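Local coordinates for ancillary protein 1 (Streptococcus pyogenes, PDB 2XI9), which acts as a pilus-presented adhesin, probably attaching the bacterium to host cells, with an unusual internal thioester bond needed for efficient interaction, at residues Y189-G194 with E319-I324; I94-E99 with D323-E328; L258-L263 with M272-L277. All coordinates share one frame; numbering follows the deposited sequence.

Contact 1 of 3, residues Y189-G194 with E319-I324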
# COMPACT_ATOMS: atom_id res chain seq x y z
N TYR A 189 4.21 10.26 1.45
CA TYR A 189 3.68 9.05 0.84
C TYR A 189 3.12 9.33 -0.54
O TYR A 189 2.59 10.44 -0.80
CB TYR A 189 2.60 8.43 1.75
CG TYR A 189 3.08 8.04 3.13
CD1 TYR A 189 3.26 8.99 4.12
CD2 TYR A 189 3.35 6.72 3.44
CE1 TYR A 189 3.69 8.64 5.36
CE2 TYR A 189 3.80 6.35 4.70
CZ TYR A 189 3.97 7.32 5.65
OH TYR A 189 4.44 7.03 6.90
N THR A 190 3.21 8.32 -1.42
CA THR A 190 2.48 8.29 -2.67
C THR A 190 1.17 7.57 -2.45
O THR A 190 1.18 6.47 -1.94
CB THR A 190 3.26 7.54 -3.76
OG1 THR A 190 4.51 8.21 -3.96
CG2 THR A 190 2.51 7.60 -5.06
N HIS A 191 0.05 8.16 -2.88
CA HIS A 191 -1.25 7.49 -2.81
C HIS A 191 -1.40 6.72 -4.13
O HIS A 191 -1.20 7.30 -5.19
CB HIS A 191 -2.32 8.57 -2.59
CG HIS A 191 -3.72 8.14 -2.85
ND1 HIS A 191 -4.68 9.04 -3.30
CD2 HIS A 191 -4.35 6.94 -2.72
CE1 HIS A 191 -5.84 8.40 -3.43
NE2 HIS A 191 -5.67 7.14 -3.08
N ILE A 192 -1.64 5.41 -4.05
CA ILE A 192 -1.92 4.56 -5.20
C ILE A 192 -3.20 3.76 -4.97
O ILE A 192 -3.70 3.71 -3.86
CB ILE A 192 -0.77 3.59 -5.47
CG1 ILE A 192 -0.62 2.54 -4.38
CG2 ILE A 192 0.56 4.35 -5.62
CD1 ILE A 192 0.24 1.31 -4.83
N ALA A 193 -3.72 3.15 -6.03
CA ALA A 193 -4.79 2.19 -5.93
C ALA A 193 -4.20 0.92 -5.33
O ALA A 193 -3.08 0.55 -5.63
CB ALA A 193 -5.43 1.92 -7.31
N GLY A 194 -4.95 0.29 -4.45
CA GLY A 194 -4.56 -0.91 -3.76
C GLY A 194 -4.70 -2.14 -4.62
O GLY A 194 -5.55 -3.01 -4.37
N GLU A 319 -10.34 10.05 -7.66
CA GLU A 319 -10.37 11.33 -8.34
C GLU A 319 -8.97 11.88 -8.66
O GLU A 319 -8.79 12.58 -9.65
CB GLU A 319 -11.26 12.37 -7.59
CG GLU A 319 -11.08 12.41 -6.06
CD GLU A 319 -11.82 11.26 -5.31
OE1 GLU A 319 -12.22 10.27 -5.94
OE2 GLU A 319 -12.05 11.35 -4.09
N ASP A 320 -7.97 11.49 -7.87
CA ASP A 320 -6.61 12.04 -7.99
C ASP A 320 -5.63 11.02 -8.58
O ASP A 320 -4.45 11.33 -8.76
CB ASP A 320 -6.14 12.49 -6.60
CG ASP A 320 -6.93 11.83 -5.49
OD1 ASP A 320 -6.97 10.58 -5.51
OD2 ASP A 320 -7.56 12.54 -4.64
N LEU A 321 -6.13 9.85 -8.91
CA LEU A 321 -5.28 8.79 -9.41
C LEU A 321 -5.29 8.87 -10.92
O LEU A 321 -6.35 9.12 -11.52
CB LEU A 321 -5.81 7.43 -8.95
CG LEU A 321 -5.85 7.19 -7.44
CD1 LEU A 321 -6.30 5.76 -7.09
CD2 LEU A 321 -4.48 7.47 -6.88
N VAL A 322 -4.11 8.72 -11.52
CA VAL A 322 -3.98 8.66 -12.99
C VAL A 322 -3.31 7.35 -13.38
O VAL A 322 -2.66 6.69 -12.55
CB VAL A 322 -3.22 9.90 -13.56
CG1 VAL A 322 -3.89 11.21 -13.12
CG2 VAL A 322 -1.76 9.88 -13.14
N ASP A 323 -3.48 6.95 -14.63
CA ASP A 323 -2.86 5.72 -15.13
C ASP A 323 -1.37 5.90 -15.19
O ASP A 323 -0.88 6.86 -15.77
CB ASP A 323 -3.37 5.34 -16.51
CG ASP A 323 -4.72 4.67 -16.46
OD1 ASP A 323 -4.81 3.52 -15.98
OD2 ASP A 323 -5.69 5.31 -16.88
N ILE A 324 -0.67 4.95 -14.59
CA ILE A 324 0.76 4.86 -14.63
C ILE A 324 1.10 3.69 -15.51
O ILE A 324 0.47 2.64 -15.43
CB ILE A 324 1.34 4.63 -13.22
CG1 ILE A 324 0.94 5.76 -12.27
CG2 ILE A 324 2.87 4.46 -13.26
CD1 ILE A 324 1.09 7.13 -12.80
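Leu321 presses its CD2 methyl onto one face of the His191 imidazole, near the middle of the ring. Leu321 CD2 sits 3.9 Å from the centroid of the His191 ring and only 10° off the normal, a CH-pi contact made over the face. The ring is carried there by a first torsion that sets His191 CG opposite the backbone N (chi1 165°), placing the imidazole under Leu321 CD2. The leucine chain meets it at about a right angle, and its two methyls divide the work: CD2 takes the imidazole, and Leu321 CD1 passes on to Ala193, lying 3.9 Å from Ala193 CB and 3.8 Å from Ala193 N. Leu321 CD2 also comes within 3.7 Å of the His191 carbonyl O. Strand 189-193 is the outermost strand, as counted within the chain, of the mixed sheet of the thioester domain, whereas 321-329 is an inner strand of a four-stranded sheet; a backbone hydrogen bond from His191 to Ile119 of that sheet links the two. The strands cross steeply, their axes 7.8 Å apart at closest approach, and the Leu321 side chain spans the crossing, touching side chains and backbone of 189-193. At the ring edge, near its plane, Asp320 OD1 approaches His191 CE1 to 3.2 Å and His191 ND1 to 3.5 Å; the carboxylate is tilted 69° from the imidazole. The other nitrogen, NE2, is hydrogen-bonded to Asp299 OD1 on the adjoining strand 299-303, which helps fix the ring's rotation, and Phe301 of that strand also meets the imidazole, with the two planes only modestly inclined.

Contact 2 of 3, residues I94-E99 with D323-E328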
# COMPACT_ATOMS: atom_id res chain seq x y z
N ILE A 94 7.05 -3.47 -21.89
CA ILE A 94 5.66 -3.47 -21.45
C ILE A 94 4.75 -3.19 -22.64
O ILE A 94 4.93 -2.20 -23.34
CB ILE A 94 5.38 -2.39 -20.38
CG1 ILE A 94 6.27 -2.59 -19.15
CG2 ILE A 94 3.89 -2.41 -19.97
CD1 ILE A 94 6.35 -4.00 -18.65
N THR A 95 3.75 -4.05 -22.84
CA THR A 95 2.72 -3.81 -23.84
C THR A 95 1.46 -3.36 -23.11
O THR A 95 1.06 -3.98 -22.12
CB THR A 95 2.45 -5.08 -24.66
OG1 THR A 95 3.68 -5.50 -25.28
CG2 THR A 95 1.41 -4.82 -25.75
N PHE A 96 0.84 -2.27 -23.58
CA PHE A 96 -0.42 -1.81 -23.03
C PHE A 96 -1.34 -1.27 -24.12
O PHE A 96 -0.89 -0.87 -25.20
CB PHE A 96 -0.19 -0.78 -21.91
CG PHE A 96 0.46 0.51 -22.34
CD1 PHE A 96 -0.31 1.63 -22.59
CD2 PHE A 96 1.83 0.61 -22.44
CE1 PHE A 96 0.29 2.83 -22.97
CE2 PHE A 96 2.45 1.81 -22.82
CZ PHE A 96 1.67 2.92 -23.09
N LYS A 97 -2.64 -1.31 -23.84
CA LYS A 97 -3.67 -0.86 -24.76
C LYS A 97 -4.44 0.30 -24.15
O LYS A 97 -4.82 0.24 -22.97
CB LYS A 97 -4.62 -2.02 -25.09
CG LYS A 97 -5.74 -1.67 -26.06
CD LYS A 97 -6.21 -2.89 -26.90
CE LYS A 97 -7.42 -3.59 -26.27
NZ LYS A 97 -7.74 -4.91 -26.94
N VAL A 98 -4.63 1.37 -24.91
CA VAL A 98 -5.54 2.44 -24.52
C VAL A 98 -6.81 2.30 -25.33
O VAL A 98 -6.76 2.14 -26.55
CB VAL A 98 -4.96 3.83 -24.76
CG1 VAL A 98 -5.94 4.91 -24.26
CG2 VAL A 98 -3.61 3.96 -24.09
N GLU A 99 -7.94 2.37 -24.65
CA GLU A 99 -9.22 2.09 -25.30
C GLU A 99 -10.35 2.72 -24.50
O GLU A 99 -10.76 2.19 -23.47
CB GLU A 99 -9.40 0.58 -25.41
CG GLU A 99 -10.58 0.11 -26.22
CD GLU A 99 -10.67 -1.40 -26.25
OE1 GLU A 99 -10.87 -2.01 -25.17
OE2 GLU A 99 -10.52 -1.98 -27.34
N ASP A 323 -3.48 6.95 -14.63
CA ASP A 323 -2.86 5.72 -15.13
C ASP A 323 -1.37 5.90 -15.19
O ASP A 323 -0.88 6.86 -15.77
CB ASP A 323 -3.37 5.34 -16.51
CG ASP A 323 -4.72 4.67 -16.46
OD1 ASP A 323 -4.81 3.52 -15.98
OD2 ASP A 323 -5.69 5.31 -16.88
N ILE A 324 -0.67 4.95 -14.59
CA ILE A 324 0.76 4.86 -14.63
C ILE A 324 1.10 3.69 -15.51
O ILE A 324 0.47 2.64 -15.43
CB ILE A 324 1.34 4.63 -13.22
CG1 ILE A 324 0.94 5.76 -12.27
CG2 ILE A 324 2.87 4.46 -13.26
CD1 ILE A 324 1.09 7.13 -12.80
N ILE A 325 2.08 3.86 -16.39
CA ILE A 325 2.70 2.71 -17.01
C ILE A 325 3.95 2.49 -16.21
O ILE A 325 4.95 3.22 -16.35
CB ILE A 325 3.01 2.91 -18.49
CG1 ILE A 325 1.77 3.41 -19.26
CG2 ILE A 325 3.54 1.59 -19.09
CD1 ILE A 325 0.53 2.54 -19.08
N ARG A 326 3.90 1.46 -15.38
CA ARG A 326 4.95 1.16 -14.43
C ARG A 326 5.92 0.14 -15.06
O ARG A 326 5.50 -0.88 -15.63
CB ARG A 326 4.30 0.66 -13.14
CG ARG A 326 5.14 0.76 -11.89
CD ARG A 326 4.32 0.96 -10.59
NE ARG A 326 5.01 0.28 -9.50
CZ ARG A 326 4.95 0.60 -8.22
NH1 ARG A 326 4.21 1.63 -7.78
NH2 ARG A 326 5.66 -0.12 -7.36
N MSE A 327 7.22 0.45 -15.01
CA MSE A 327 8.25 -0.52 -15.36
C MSE A 327 9.23 -0.59 -14.20
O MSE A 327 9.58 0.43 -13.60
CB MSE A 327 8.94 -0.11 -16.66
CG MSE A 327 10.04 -1.03 -17.14
SE MSE A 327 10.89 -0.28 -18.74
CE MSE A 327 10.17 -1.34 -20.19
N GLU A 328 9.64 -1.81 -13.84
CA GLU A 328 10.52 -2.00 -12.69
C GLU A 328 11.80 -2.72 -13.11
O GLU A 328 11.78 -3.67 -13.91
CB GLU A 328 9.82 -2.77 -11.57
CG GLU A 328 8.45 -2.22 -11.22
CD GLU A 328 7.93 -2.66 -9.87
OE1 GLU A 328 8.52 -3.57 -9.23
OE2 GLU A 328 6.93 -2.04 -9.42
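Ile325 lies across one face of the Phe96 ring, the two side chains meeting at about a right angle. Its CD1 methyl stands over the ring centre, 3.8 Å from the Phe96 centroid and 12° off the normal, a CH-pi contact. The rest of the isoleucine follows the same face: Ile325 CG1 is 3.9 Å from Phe96 CZ, and Ile325 CG2 is 3.9 Å from Phe96 CD2. Phe96 turns this face to Ile325 with CG tucked between the backbone N and carbonyl carbon (chi1 65°). Ile94 meets Ile325 differently, the two slipping past one another in opposite directions with their CG2 atoms 4.1 Å apart. Met327, a selenomethionine, starts off extended and then bends about its CG-SE bond, which brings Met327 CE to 4.2 Å from Ile94 CG1. Arg326, between Ile325 and Met327 in sequence, starts away from 94-99. Its NE and NH2 both grip Glu328 OE2 in the guanidinium plane, the NE bond being 3.0 Å, while NH1 pairs with Glu118 and Tyr32 provides a cation-pi partner. The strands run nearly antiparallel at 167°, their axes 8.8 Å apart at closest approach, consistent with the two facing sheets of a prealbumin-like sandwich, one of which 321-329 completes. Strand 94-99 is flanked by 75-83 and 102-107 in one sheet, whose Leu79 and Val103 also touch Ile325; strand 321-329 lies between 26-33 and 117-119 in the other.

Contact 3 of 3, residues L258-L263 with M272-L277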
# COMPACT_ATOMS: atom_id res chain seq x y z
N LEU A 258 -1.72 -16.16 15.16
CA LEU A 258 -2.81 -15.78 16.03
C LEU A 258 -2.82 -16.72 17.22
O LEU A 258 -3.76 -17.48 17.45
CB LEU A 258 -4.14 -15.83 15.26
CG LEU A 258 -4.13 -15.05 13.97
CD1 LEU A 258 -5.51 -15.09 13.31
CD2 LEU A 258 -3.69 -13.63 14.20
N ASP A 259 -1.72 -16.66 17.97
CA ASP A 259 -1.50 -17.53 19.11
C ASP A 259 -1.05 -16.67 20.28
O ASP A 259 -0.06 -15.97 20.19
CB ASP A 259 -0.43 -18.56 18.75
CG ASP A 259 -0.07 -19.46 19.91
OD1 ASP A 259 -0.60 -20.58 19.96
OD2 ASP A 259 0.76 -19.06 20.77
N LYS A 260 -1.80 -16.74 21.37
CA LYS A 260 -1.57 -15.93 22.55
C LYS A 260 -0.12 -16.01 22.99
O LYS A 260 0.51 -15.00 23.28
CB LYS A 260 -2.48 -16.41 23.66
CG LYS A 260 -2.66 -15.45 24.79
CD LYS A 260 -3.75 -14.43 24.46
CE LYS A 260 -4.17 -13.61 25.70
NZ LYS A 260 -4.44 -14.44 26.93
N ASP A 261 0.45 -17.21 23.03
CA ASP A 261 1.82 -17.32 23.49
C ASP A 261 2.82 -16.70 22.50
O ASP A 261 3.82 -16.10 22.91
CB ASP A 261 2.17 -18.76 23.85
CG ASP A 261 1.47 -19.23 25.11
OD1 ASP A 261 1.32 -18.40 26.05
OD2 ASP A 261 1.07 -20.41 25.18
N LYS A 262 2.54 -16.80 21.21
CA LYS A 262 3.42 -16.20 20.21
C LYS A 262 3.31 -14.67 20.18
O LYS A 262 4.26 -13.99 19.80
CB LYS A 262 3.15 -16.80 18.82
CG LYS A 262 3.42 -18.32 18.77
CD LYS A 262 3.87 -18.79 17.38
CE LYS A 262 3.83 -20.34 17.24
NZ LYS A 262 2.65 -20.86 16.43
N LEU A 263 2.14 -14.14 20.55
CA LEU A 263 1.86 -12.69 20.50
C LEU A 263 2.40 -11.91 21.70
O LEU A 263 2.45 -10.69 21.67
CB LEU A 263 0.33 -12.46 20.38
CG LEU A 263 -0.28 -12.93 19.05
CD1 LEU A 263 -1.81 -12.91 19.06
CD2 LEU A 263 0.25 -12.05 17.93
N MSE A 272 -3.57 -7.90 23.84
CA MSE A 272 -4.85 -8.31 23.24
C MSE A 272 -5.49 -9.42 24.07
O MSE A 272 -4.86 -10.46 24.32
CB MSE A 272 -4.62 -8.77 21.78
CG MSE A 272 -5.85 -9.13 21.03
SE MSE A 272 -5.58 -9.47 19.17
CE MSE A 272 -5.69 -7.67 18.45
N ASN A 273 -6.74 -9.23 24.48
CA ASN A 273 -7.45 -10.24 25.27
C ASN A 273 -8.00 -11.41 24.39
O ASN A 273 -7.95 -11.35 23.15
CB ASN A 273 -8.52 -9.61 26.18
CG ASN A 273 -9.75 -9.09 25.43
OD1 ASN A 273 -9.94 -9.42 24.26
ND2 ASN A 273 -10.59 -8.28 26.11
N ASP A 274 -8.48 -12.47 25.02
CA ASP A 274 -8.95 -13.67 24.28
C ASP A 274 -10.09 -13.36 23.29
O ASP A 274 -10.03 -13.79 22.13
CB ASP A 274 -9.44 -14.75 25.25
CG ASP A 274 -8.30 -15.41 26.04
OD1 ASP A 274 -7.12 -15.26 25.67
OD2 ASP A 274 -8.61 -16.10 27.03
N SER A 275 -11.13 -12.66 23.75
CA SER A 275 -12.25 -12.21 22.88
C SER A 275 -11.79 -11.48 21.63
O SER A 275 -12.33 -11.71 20.56
CB SER A 275 -13.23 -11.29 23.64
OG SER A 275 -13.77 -11.95 24.74
N THR A 276 -10.82 -10.57 21.77
CA THR A 276 -10.32 -9.78 20.65
C THR A 276 -9.48 -10.59 19.66
O THR A 276 -9.63 -10.46 18.42
CB THR A 276 -9.58 -8.50 21.15
OG1 THR A 276 -10.46 -7.74 22.01
CG2 THR A 276 -9.13 -7.67 20.03
N LEU A 277 -8.63 -11.48 20.17
CA LEU A 277 -7.91 -12.38 19.30
C LEU A 277 -8.89 -13.33 18.56
O LEU A 277 -8.68 -13.70 17.40
CB LEU A 277 -6.85 -13.14 20.14
CG LEU A 277 -6.02 -14.15 19.35
CD1 LEU A 277 -5.22 -13.46 18.26
CD2 LEU A 277 -5.13 -14.97 20.32
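Lys260 reaches over to Asp274 and the Met272 carbonyl with the far half of its side chain. From CB, which leaves its backbone obliquely to the other segment, the chain runs to CG, set opposite the backbone N (chi1 -163°), and a bend about the CB-CG bond (chi2 84°) steers the next carbon across to 272-277. Lys260 CD comes to 3.7 Å from Asp274 OD1 and, more loosely, near Leu277 CD2. Lys260 CE settles between two oxygens, 3.5 Å from Met272 O and 3.4 Å from Asp274 OD1. A second bend, at chi4, then turns Lys260 NZ onto Asp274 OD1 at 3.1 Å, a salt bridge in which NZ meets OD1 on the syn side, 32° out of the carboxylate plane. Both segments are helix starts, joined by a short loop within the thioester domain: a weakly bonded turn at 260-263 and the long helix 274-288. Each has an N-cap. Asp259 OD2 accepts from Lys262 N through its anti lone pair, while Asn273 OD1 accepts from Thr276 N, met nearly end-on at 2.9 Å, and also from Thr276 OG1, which sits above the carbonyl plane. The rest of the contact is apolar. Leu263 and Leu277 reach toward each other tip to tip, CD1 to CD1 at 3.5 Å, and Leu277 CD1 also rests 4.0 Å from Leu258 CB. The other branch, Leu277 CD2, faces Lys260 N. From the neighbouring helix 238-253, Leu247 touches Leu258 and Ala243 touches Met272, a selenomethionine.

Contacts 1 and 2 share strand 321-329 and lie 14 Å apart between centres: the start of the strand meets strand 189-193 of the thioester-domain sheet, and the following part packs inside the prealbumin-like sandwich. Both are buried and each uses a methyl of a branched aliphatic side chain over a ring face, but the ring is polar at the domain junction, with a carboxylate at its edge, and a plain phenyl within the sandwich. Contact 3 stands apart, about 35 Å from contact 1 and 43 Å from contact 2, centre to centre. It joins helix starts close in sequence, only partly buried, pairing a leucine cluster with an exposed salt bridge.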